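Local coordinates for sugar ABC transporter, periplasmic sugar-binding protein (Caulobacter crescentus, PDB 4IRX) that binds myo-inositol between its two lobes, probably as the periplasmic receptor that delivers this nutrient to an ABC transporter, at residues M120-V125 with G152-L157; T183-L187 with A212-L218. One frame throughout, in Å; residues are numbered along the deposited sequence.

Interaction 1. Residues M120-V125 with G152-L157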
HETATM    1  N   MSE A 120      -4.194  12.080   6.374  1.00 11.32           N
HETATM    2  CA  MSE A 120      -4.506  11.503   7.700  1.00 10.12           C
HETATM    3  C   MSE A 120      -4.160  12.471   8.819  1.00 11.25           C
HETATM    4  O   MSE A 120      -4.955  12.696   9.719  1.00 10.33           O
HETATM    5  CB  MSE A 120      -3.683  10.226   7.916  1.00  9.12           C
HETATM    6  CG  MSE A 120      -3.916   9.138   6.874  1.00 12.91           C
HETATM    7 SE   MSE A 120      -2.768   7.588   7.198  0.58 13.29          SE
HETATM    8  CE  MSE A 120      -3.965   6.546   8.349  1.00 15.90           C
ATOM      9  N   ALA A 121      -2.950  13.023   8.786  1.00  9.43           N
ATOM     10  CA  ALA A 121      -2.522  13.948   9.833  1.00  7.88           C
ATOM     11  C   ALA A 121      -3.343  15.242   9.810  1.00  9.46           C
ATOM     12  O   ALA A 121      -3.647  15.796  10.866  1.00  8.95           O
ATOM     13  CB  ALA A 121      -1.000  14.273   9.689  1.00 10.26           C
ATOM     14  N   ASP A 122      -3.681  15.724   8.615  1.00  8.32           N
ATOM     15  CA  ASP A 122      -4.467  16.956   8.484  1.00 10.49           C
ATOM     16  C   ASP A 122      -5.842  16.737   9.091  1.00  9.72           C
ATOM     17  O   ASP A 122      -6.389  17.640   9.730  1.00 11.33           O
ATOM     18  CB  ASP A 122      -4.570  17.443   7.024  1.00 10.74           C
ATOM     19  CG  ASP A 122      -3.292  18.094   6.516  1.00 12.00           C
ATOM     20  OD1 ASP A 122      -2.380  18.401   7.311  1.00 13.95           O
ATOM     21  OD2 ASP A 122      -3.197  18.271   5.276  1.00 17.24           O
ATOM     22  N   TRP A 123      -6.388  15.540   8.918  1.00  9.53           N
ATOM     23  CA  TRP A 123      -7.632  15.187   9.583  1.00  9.37           C
ATOM     24  C   TRP A 123      -7.516  15.294  11.103  1.00 10.47           C
ATOM     25  O   TRP A 123      -8.431  15.807  11.782  1.00 10.11           O
ATOM     26  CB  TRP A 123      -8.143  13.785   9.162  1.00 10.43           C
ATOM     27  CG  TRP A 123      -9.415  13.408   9.873  1.00 11.34           C
ATOM     28  CD1 TRP A 123     -10.696  13.608   9.456  1.00 16.16           C
ATOM     29  CD2 TRP A 123      -9.498  12.798  11.162  1.00 16.41           C
ATOM     30  NE1 TRP A 123     -11.581  13.150  10.416  1.00 17.80           N
ATOM     31  CE2 TRP A 123     -10.868  12.642  11.471  1.00 17.41           C
ATOM     32  CE3 TRP A 123      -8.548  12.362  12.084  1.00 17.22           C
ATOM     33  CZ2 TRP A 123     -11.306  12.066  12.677  1.00 17.21           C
ATOM     34  CZ3 TRP A 123      -8.986  11.784  13.283  1.00 20.22           C
ATOM     35  CH2 TRP A 123     -10.348  11.644  13.558  1.00 20.08           C
ATOM     36  N   VAL A 124      -6.416  14.790  11.654  1.00  8.45           N
ATOM     37  CA  VAL A 124      -6.200  14.872  13.097  1.00  9.34           C
ATOM     38  C   VAL A 124      -6.154  16.344  13.539  1.00 10.63           C
ATOM     39  O   VAL A 124      -6.799  16.727  14.512  1.00 10.08           O
ATOM     40  CB  VAL A 124      -4.893  14.156  13.536  1.00  8.03           C
ATOM     41  CG1 VAL A 124      -4.662  14.370  15.026  1.00 10.76           C
ATOM     42  CG2 VAL A 124      -4.972  12.663  13.171  1.00 12.81           C
ATOM     43  N   VAL A 125      -5.399  17.166  12.807  1.00 10.85           N
ATOM     44  CA  VAL A 125      -5.211  18.552  13.210  1.00 12.10           C
ATOM     45  C   VAL A 125      -6.531  19.317  13.113  1.00 11.59           C
ATOM     46  O   VAL A 125      -6.850  20.139  13.963  1.00 12.03           O
ATOM     47  CB  VAL A 125      -4.080  19.207  12.412  1.00 10.30           C
ATOM     48  CG1 VAL A 125      -3.984  20.705  12.758  1.00 15.11           C
ATOM     49  CG2 VAL A 125      -2.784  18.513  12.727  1.00 12.53           C
ATOM     50  N   GLY A 152       4.425  11.849   5.411  1.00 10.29           N
ATOM     51  CA  GLY A 152       3.272  12.728   5.297  1.00  9.36           C
ATOM     52  C   GLY A 152       2.575  12.935   6.648  1.00  8.51           C
ATOM     53  O   GLY A 152       2.159  14.045   6.994  1.00  8.53           O
ATOM     54  N   VAL A 153       2.450  11.855   7.424  1.00  8.51           N
ATOM     55  CA  VAL A 153       1.902  11.919   8.790  1.00  9.97           C
ATOM     56  C   VAL A 153       2.749  12.831   9.690  1.00 11.13           C
ATOM     57  O   VAL A 153       2.235  13.726  10.355  1.00  9.82           O
ATOM     58  CB  VAL A 153       1.801  10.521   9.418  1.00  8.29           C
ATOM     59  CG1 VAL A 153       1.522  10.604  10.911  1.00  9.38           C
ATOM     60  CG2 VAL A 153       0.727   9.696   8.717  1.00 10.60           C
ATOM     61  N   HIS A 154       4.065  12.631   9.641  1.00  8.51           N
ATOM     62  CA  HIS A 154       4.998  13.462  10.369  1.00 10.13           C
ATOM     63  C   HIS A 154       4.871  14.919   9.964  1.00  9.83           C
ATOM     64  O   HIS A 154       4.867  15.805  10.819  1.00 11.29           O
ATOM     65  CB  HIS A 154       6.422  12.992  10.097  1.00  9.56           C
ATOM     66  CG  HIS A 154       6.749  11.665  10.703  1.00 10.32           C
ATOM     67  ND1 HIS A 154       7.902  10.986  10.398  1.00 12.56           N
ATOM     68  CD2 HIS A 154       6.074  10.903  11.598  1.00 10.24           C
ATOM     69  CE1 HIS A 154       7.941   9.862  11.101  1.00 12.91           C
ATOM     70  NE2 HIS A 154       6.835   9.780  11.819  1.00 12.70           N
ATOM     71  N   ASP A 155       4.806  15.172   8.655  1.00 11.10           N
ATOM     72  CA  ASP A 155       4.688  16.549   8.146  1.00 14.04           C
ATOM     73  C   ASP A 155       3.462  17.253   8.749  1.00  9.27           C
ATOM     74  O   ASP A 155       3.565  18.379   9.246  1.00 12.18           O
ATOM     75  CB  ASP A 155       4.520  16.590   6.620  1.00 12.53           C
ATOM     76  CG  ASP A 155       5.777  16.199   5.842  1.00 15.35           C
ATOM     77  OD1 ASP A 155       6.883  16.170   6.408  1.00 19.41           O
ATOM     78  OD2 ASP A 155       5.621  15.891   4.626  1.00 19.83           O
ATOM     79  N   GLY A 156       2.310  16.580   8.729  1.00  8.20           N
ATOM     80  CA  GLY A 156       1.089  17.215   9.173  1.00  8.23           C
ATOM     81  C   GLY A 156       1.057  17.416  10.677  1.00 10.44           C
ATOM     82  O   GLY A 156       0.599  18.457  11.150  1.00 11.19           O
ATOM     83  N   LEU A 157       1.556  16.439  11.431  1.00 11.17           N
ATOM     84  CA  LEU A 157       1.593  16.602  12.873  1.00  9.06           C
ATOM     85  C   LEU A 157       2.662  17.612  13.339  1.00 10.58           C
ATOM     86  O   LEU A 157       2.425  18.344  14.297  1.00 11.68           O
ATOM     87  CB  LEU A 157       1.751  15.244  13.587  1.00  8.84           C
ATOM     88  CG  LEU A 157       0.612  14.260  13.254  1.00  8.17           C
ATOM     89  CD1 LEU A 157       0.812  12.953  14.021  1.00 11.71           C
ATOM     90  CD2 LEU A 157      -0.763  14.879  13.545  1.00 11.76           C
TER
HETATM   91  O   HOH W   1      -1.282  19.790   9.464  1.00 20.63           O

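Interaction 2. Residues T183-L187 with A212-L218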
ATOM      1  N   THR A 183      -0.975  -3.180  19.042  1.00 10.91           N
ATOM      2  CA  THR A 183      -1.883  -2.152  19.545  1.00  9.83           C
ATOM      3  C   THR A 183      -2.280  -2.399  21.003  1.00  9.99           C
ATOM      4  O   THR A 183      -2.279  -1.478  21.817  1.00  9.56           O
ATOM      5  CB  THR A 183      -3.124  -1.980  18.635  1.00  8.68           C
ATOM      6  OG1 THR A 183      -2.676  -1.680  17.304  1.00 11.46           O
ATOM      7  CG2 THR A 183      -4.008  -0.822  19.117  1.00 10.74           C
ATOM      8  N   GLN A 184      -2.535  -3.664  21.341  1.00 10.11           N
ATOM      9  CA  GLN A 184      -2.851  -3.988  22.730  1.00  9.00           C
ATOM     10  C   GLN A 184      -1.754  -3.560  23.683  1.00  7.63           C
ATOM     11  O   GLN A 184      -2.021  -2.942  24.719  1.00  9.57           O
ATOM     12  CB  GLN A 184      -3.112  -5.483  22.898  1.00  8.10           C
ATOM     13  CG  GLN A 184      -4.474  -5.902  22.344  1.00  9.72           C
ATOM     14  CD  GLN A 184      -4.777  -7.354  22.607  1.00 10.62           C
ATOM     15  OE1 GLN A 184      -3.986  -8.238  22.233  1.00 14.49           O
ATOM     16  NE2 GLN A 184      -5.909  -7.619  23.263  1.00 11.26           N
ATOM     17  N   ASN A 185      -0.506  -3.853  23.321  1.00  9.01           N
ATOM     18  CA  ASN A 185       0.607  -3.546  24.190  1.00  8.77           C
ATOM     19  C   ASN A 185       0.796  -2.026  24.320  1.00 10.41           C
ATOM     20  O   ASN A 185       1.111  -1.523  25.407  1.00 11.06           O
ATOM     21  CB  ASN A 185       1.856  -4.241  23.680  1.00  8.69           C
ATOM     22  CG  ASN A 185       1.880  -5.705  24.030  1.00 13.45           C
ATOM     23  OD1 ASN A 185       1.132  -6.154  24.903  1.00 13.96           O
ATOM     24  ND2 ASN A 185       2.722  -6.471  23.339  1.00 14.37           N
ATOM     25  N   ILE A 186       0.575  -1.299  23.221  1.00 12.25           N
ATOM     26  CA  ILE A 186       0.645   0.153  23.261  1.00 11.03           C
ATOM     27  C   ILE A 186      -0.442   0.696  24.175  1.00 10.27           C
ATOM     28  O   ILE A 186      -0.176   1.568  25.024  1.00 12.00           O
ATOM     29  CB  ILE A 186       0.517   0.746  21.858  1.00 10.56           C
ATOM     30  CG1 ILE A 186       1.764   0.392  21.039  1.00 10.88           C
ATOM     31  CG2 ILE A 186       0.309   2.257  21.958  1.00 10.25           C
ATOM     32  CD1 ILE A 186       1.636   0.780  19.561  1.00 11.26           C
ATOM     33  N   LEU A 187      -1.654   0.162  24.043  1.00  8.94           N
ATOM     34  CA  LEU A 187      -2.754   0.618  24.915  1.00  7.64           C
ATOM     35  C   LEU A 187      -2.452   0.349  26.379  1.00 10.33           C
ATOM     36  O   LEU A 187      -2.705   1.194  27.226  1.00 13.87           O
ATOM     37  CB  LEU A 187      -4.094   0.007  24.487  1.00 11.47           C
ATOM     38  CG  LEU A 187      -4.575   0.435  23.100  1.00  9.44           C
ATOM     39  CD1 LEU A 187      -5.800  -0.398  22.745  1.00 11.75           C
ATOM     40  CD2 LEU A 187      -4.936   1.935  23.103  1.00 13.51           C
ATOM     41  N   ALA A 212      -8.261  -4.369  19.132  1.00 12.92           N
ATOM     42  CA  ALA A 212      -7.524  -4.077  20.365  1.00  9.69           C
ATOM     43  C   ALA A 212      -8.246  -3.034  21.227  1.00 11.10           C
ATOM     44  O   ALA A 212      -8.312  -3.166  22.463  1.00  9.95           O
ATOM     45  CB  ALA A 212      -6.103  -3.624  20.032  1.00 10.07           C
ATOM     46  N   VAL A 213      -8.800  -2.011  20.588  1.00 11.80           N
ATOM     47  CA  VAL A 213      -9.567  -1.000  21.297  1.00 14.80           C
ATOM     48  C   VAL A 213     -10.780  -1.610  21.996  1.00 13.47           C
ATOM     49  O   VAL A 213     -11.007  -1.328  23.177  1.00 13.34           O
ATOM     50  CB  VAL A 213      -9.951   0.133  20.355  1.00 10.64           C
ATOM     51  CG1 VAL A 213     -11.019   1.025  20.998  1.00 14.66           C
ATOM     52  CG2 VAL A 213      -8.695   0.898  19.975  1.00 10.42           C
ATOM     53  N   ARG A 214     -11.497  -2.498  21.304  1.00 15.58           N
ATOM     54  CA  ARG A 214     -12.621  -3.215  21.922  1.00 16.46           C
ATOM     55  C   ARG A 214     -12.168  -4.165  23.017  1.00 14.79           C
ATOM     56  O   ARG A 214     -12.787  -4.206  24.090  1.00 16.70           O
ATOM     57  CB  ARG A 214     -13.403  -3.997  20.880  1.00 17.04           C
ATOM     58  CG  ARG A 214     -14.080  -3.127  19.857  1.00 24.93           C
ATOM     59  CD  ARG A 214     -15.290  -3.855  19.295  1.00 42.43           C
ATOM     60  NE  ARG A 214     -14.890  -5.116  18.680  1.00 38.42           N
ATOM     61  CZ  ARG A 214     -14.521  -5.230  17.411  1.00 50.35           C
ATOM     62  NH1 ARG A 214     -14.512  -4.156  16.638  1.00 33.19           N
ATOM     63  NH2 ARG A 214     -14.167  -6.410  16.915  1.00 42.80           N
ATOM     64  N   ALA A 215     -11.094  -4.917  22.759  1.00 13.29           N
ATOM     65  CA  ALA A 215     -10.585  -5.855  23.762  1.00 13.28           C
ATOM     66  C   ALA A 215     -10.168  -5.136  25.039  1.00 14.83           C
ATOM     67  O   ALA A 215     -10.187  -5.728  26.125  1.00 18.36           O
ATOM     68  CB  ALA A 215      -9.408  -6.648  23.210  1.00 12.78           C
ATOM     69  N   ALA A 216      -9.788  -3.869  24.919  1.00 14.59           N
ATOM     70  CA  ALA A 216      -9.339  -3.088  26.078  1.00 14.73           C
ATOM     71  C   ALA A 216     -10.484  -2.422  26.817  1.00 16.18           C
ATOM     72  O   ALA A 216     -10.264  -1.726  27.815  1.00 22.64           O
ATOM     73  CB  ALA A 216      -8.286  -2.047  25.659  1.00 17.85           C
ATOM     74  N   GLY A 217     -11.705  -2.636  26.350  1.00 19.94           N
ATOM     75  CA  GLY A 217     -12.855  -2.038  26.993  1.00 19.74           C
ATOM     76  C   GLY A 217     -12.946  -0.559  26.694  1.00 25.45           C
ATOM     77  O   GLY A 217     -13.625   0.180  27.413  1.00 25.87           O
ATOM     78  N   LEU A 218     -12.301  -0.123  25.614  1.00 22.05           N
ATOM     79  CA  LEU A 218     -12.321   1.298  25.273  1.00 15.70           C
ATOM     80  C   LEU A 218     -13.400   1.604  24.259  1.00 19.80           C
ATOM     81  O   LEU A 218     -13.912   0.715  23.568  1.00 22.70           O
ATOM     82  CB  LEU A 218     -10.951   1.786  24.758  1.00 19.00           C
ATOM     83  CG  LEU A 218      -9.790   1.694  25.745  1.00 15.24           C
ATOM     84  CD1 LEU A 218      -8.439   1.833  25.041  1.00 17.15           C
ATOM     85  CD2 LEU A 218      -9.926   2.763  26.831  1.00 23.31           C
TER
HETATM   86  O   HOH W   2      -6.735  -4.862  24.276  1.00 19.16           O

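Interaction 1. Residues M120-V125 with G152-L157
A121 pushes its methyl group into the backbone of the neighbouring helix, where it sits as a knob in the hole formed by G152, V153, G156 and L157. Its CB lies 3.3 Å from V153 O and 3.6 Å from G156 CA. G156, having no side chain, lets the helices close until its CA is 4.9 Å from A121 CA. The axes of 120-125 and 152-157 approach to 7.9 Å and run in the same sense, crossing at -26°. L157 closes one flank of the knob. With its CG beside the backbone N and anti to the carbonyl carbon (chi1 -59°), it reaches back across the interface, and CD2 comes to 3.9 Å from A121 CB, with V124 CB and V125 CG2 a little farther off. Helices 113-127 and 144-160 flank strand 132-138 in sequence, and both pack on one face of the four-stranded parallel sheet in this lobe of the periplasmic binding protein fold: V124 and L157 both rest on V134, and V124 and V153 on L199. Toward the other flank, D122 OD1, already in a salt bridge with R118, accepts a hydrogen bond from a water at 2.8 Å. The same water donates to G156 O, 2.9 Å away, and so bridges the two segments, between which no direct hydrogen bond forms. V125 CG2 packs against that same carbonyl oxygen.

Interaction 2. Residues T183-L187 with A212-L218
T183 meets A212 through its methyl branch, CG2 lying 3.6 Å from A212 CB. That methyl is anti to the backbone N (chi1 -57° for OG1), while the hydroxyl on the other branch hydrogen-bonds to A179 O within its own helix. Q184, next along, lays the aliphatic part of its side chain on the same alanine, with CG 3.6 Å from A212 CB, so the small methyl is held between two consecutive residues. Beyond CG the chain runs extended and carries the amide to A215 CB, 3.6 Å from Q184 NE2. This nitrogen also donates to a water at 3.1 Å, and the water in turn donates to A212 O at 2.9 Å, linking the side chain to the last turn of helix 203-215. One turn after T183, L187 brings the largest apolar surface to the contact. Its CD1 passes over the backbone at A212 O and touches the side chains of A212, V213 and A216, whereas CD2 meets L218 CD1 at 4.0 Å as the two leucines run past each other in opposite directions. L218 is brought there by a Schellman motif: G217 takes a positive phi of 74°, G217 N bonds back to R214 O and L218 N to V213 O, turning the chain so that the leucine faces helix 176-189. Helices 176-189 and 203-215 lie side by side against the four-stranded parallel sheet, where T183 and V213 share I198 of strand 197-200, T183 also touches I137 of strand 132-138, and L187 packs on P195 in the loop leading to strand 197-200.

Overall arrangement
Interactions 1 and 2 each pair two helices on the same four-stranded parallel sheet but on opposite faces of it, touching alternate side chains of strands 132-138 and 197-200; their nearest atoms are about 12 Å apart. Interaction 1 is largely buried, with the side chain of M120 about 9 Å from the bound myo-inositol. Interaction 2 is only partly buried and includes a helix end with exposed residues. The areas buried are nearly equal, 273 and 272 Å², and in each a single water spans the polar edge. A121 fits against the backbone of its partner helix, whereas A212 is met by side-chain carbons of T183 and Q184. Glycine serves differently: in interaction 1 it permits close helix approach, in interaction 2 it takes the positive phi of the turn that follows a helix.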